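Local atomic coordinates of Glyoxalase/bleomycin resisance protein/dioxygenase (Streptomyces sp. CB03234, PDB entry 5UJP), a protein that belongs to the glyoxalase/bleomycin resistance/dioxygenase superfamily, binds calcium and riboflavin, and is tentatively assigned a dioxygenase activity. Residues 11-14 / 15-18. Sequence-based numbering, arbitrary orientation.
Sequences DQEK and AKDF
Glu13 and Lys16 meet through a bridging water, which donates to Glu13 OE2 at 2.8 Å and accepts from Lys16 NZ at 2.9 Å. The charged atoms themselves, OE2 of Glu13 and NZ of Lys16, stay 5.0 Å apart. Lys16 CG is anti to the backbone N (chi1 -179°) and the rest of the chain is fully extended, which carries the ammonium off the helix to a salt bridge with Asp30; Glu13 OE1 forms a salt bridge with Arg37. The positive charges of Lys16 and Arg37 probably ease the nearness of two like-charged oxygens, Glu13 OE2 and Asp17 OD1, 4.4 Å apart. The Asp17 carboxylate folds back beside the backbone, its CG 3.5 Å from Glu13 O.

Beneath the side chains runs a ladder of i to i+4 bonds, from Ala15 N to Asp11 O (3.0 Å) through to Phe18 N to Lys14 O. The Asp17 N to Glu13 O bond is nearly straight, at 171°. At the first turn, Lys14 N donates to Asp11 OD1 (3.1 Å), approaching from above the carboxylate plane. Buried Ala15 packs on Val9, and Phe18 on Asp104 and Pro105; Gln12 NE2 hydrogen-bonds to the carbonyl oxygens of Arg37 and Leu52. An aspartate N-cap thus opens helix 12-23, which follows strand 3-8 in the first beta-alpha-beta-beta-beta module of this glyoxalase-type (VOC) fold.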
loop_
_atom_site.group_PDB
_atom_site.type_symbol
_atom_site.label_atom_id
_atom_site.label_comp_id
_atom_site.label_asym_id
_atom_site.label_seq_id
_atom_site.Cartn_x
_atom_site.Cartn_y
_atom_site.Cartn_z
ATOM N N ASP A 11 -13.054 2.875 -13.322
ATOM C CA ASP A 11 -13.576 1.895 -14.262
ATOM C C ASP A 11 -12.665 0.677 -14.167
ATOM O O ASP A 11 -11.498 0.727 -14.583
ATOM C CB ASP A 11 -13.589 2.493 -15.674
ATOM C CG ASP A 11 -14.227 1.573 -16.694
ATOM O OD1 ASP A 11 -13.906 0.368 -16.707
ATOM O OD2 ASP A 11 -15.054 2.061 -17.508
ATOM N N GLN A 12 -13.191 -0.412 -13.599
ATOM C CA GLN A 12 -12.344 -1.572 -13.339
ATOM C C GLN A 12 -11.889 -2.253 -14.620
ATOM O O GLN A 12 -10.808 -2.839 -14.643
ATOM C CB GLN A 12 -13.072 -2.571 -12.453
ATOM C CG GLN A 12 -13.224 -2.061 -11.019
ATOM C CD GLN A 12 -13.936 -3.065 -10.129
ATOM O OE1 GLN A 12 -15.085 -3.396 -10.367
ATOM N NE2 GLN A 12 -13.238 -3.550 -9.086
ATOM N N GLU A 13 -12.714 -2.267 -15.658
ATOM C CA GLU A 13 -12.297 -2.918 -16.895
ATOM C C GLU A 13 -11.140 -2.170 -17.547
ATOM O O GLU A 13 -10.165 -2.790 -18.001
ATOM C CB GLU A 13 -13.475 -3.025 -17.861
ATOM C CG GLU A 13 -13.141 -3.948 -19.021
ATOM C CD GLU A 13 -12.925 -5.389 -18.579
ATOM O OE1 GLU A 13 -13.491 -5.776 -17.541
ATOM O OE2 GLU A 13 -12.213 -6.148 -19.275
ATOM N N LYS A 14 -11.219 -0.841 -17.588
ATOM C CA LYS A 14 -10.098 -0.055 -18.111
ATOM C C LYS A 14 -8.868 -0.211 -17.228
ATOM O O LYS A 14 -7.745 -0.207 -17.735
ATOM C CB LYS A 14 -10.479 1.435 -18.216
ATOM C CG LYS A 14 -11.621 1.703 -19.241
ATOM C CD LYS A 14 -11.988 3.166 -19.367
ATOM C CE LYS A 14 -13.084 3.416 -20.413
ATOM N NZ LYS A 14 -13.522 4.828 -20.402
ATOM N N ALA A 15 -9.047 -0.347 -15.921
ATOM C CA ALA A 15 -7.907 -0.562 -15.040
ATOM C C ALA A 15 -7.275 -1.923 -15.297
ATOM O O ALA A 15 -6.047 -2.059 -15.276
ATOM C CB ALA A 15 -8.342 -0.419 -13.581
ATOM N N LYS A 16 -8.092 -2.946 -15.532
ATOM C CA LYS A 16 -7.516 -4.245 -15.884
ATOM C C LYS A 16 -6.674 -4.171 -17.155
ATOM O O LYS A 16 -5.554 -4.715 -17.211
ATOM C CB LYS A 16 -8.618 -5.275 -16.062
ATOM C CG LYS A 16 -8.138 -6.657 -16.393
ATOM C CD LYS A 16 -9.315 -7.634 -16.464
ATOM C CE LYS A 16 -8.872 -9.080 -16.684
ATOM N NZ LYS A 16 -10.056 -10.009 -16.917
ATOM N N ASP A 17 -7.205 -3.533 -18.205
ATOM C CA ASP A 17 -6.426 -3.342 -19.432
ATOM C C ASP A 17 -5.083 -2.702 -19.113
ATOM O O ASP A 17 -4.038 -3.130 -19.608
ATOM C CB ASP A 17 -7.162 -2.406 -20.389
ATOM C CG ASP A 17 -8.424 -3.014 -20.996
ATOM O OD1 ASP A 17 -8.611 -4.250 -21.012
ATOM O OD2 ASP A 17 -9.248 -2.204 -21.452
ATOM N N PHE A 18 -5.098 -1.636 -18.309
ATOM C CA PHE A 18 -3.862 -0.905 -18.024
ATOM C C PHE A 18 -2.875 -1.751 -17.227
ATOM O O PHE A 18 -1.711 -1.907 -17.630
ATOM C CB PHE A 18 -4.169 0.394 -17.288
ATOM C CG PHE A 18 -2.930 1.215 -16.995
ATOM C CD1 PHE A 18 -2.355 1.977 -18.000
ATOM C CD2 PHE A 18 -2.340 1.205 -15.730
ATOM C CE1 PHE A 18 -1.200 2.707 -17.735
ATOM C CE2 PHE A 18 -1.203 1.943 -15.467
ATOM C CZ PHE A 18 -0.641 2.706 -16.474
HETATM O O HOH W 1 -12.107 -8.816 -18.523
#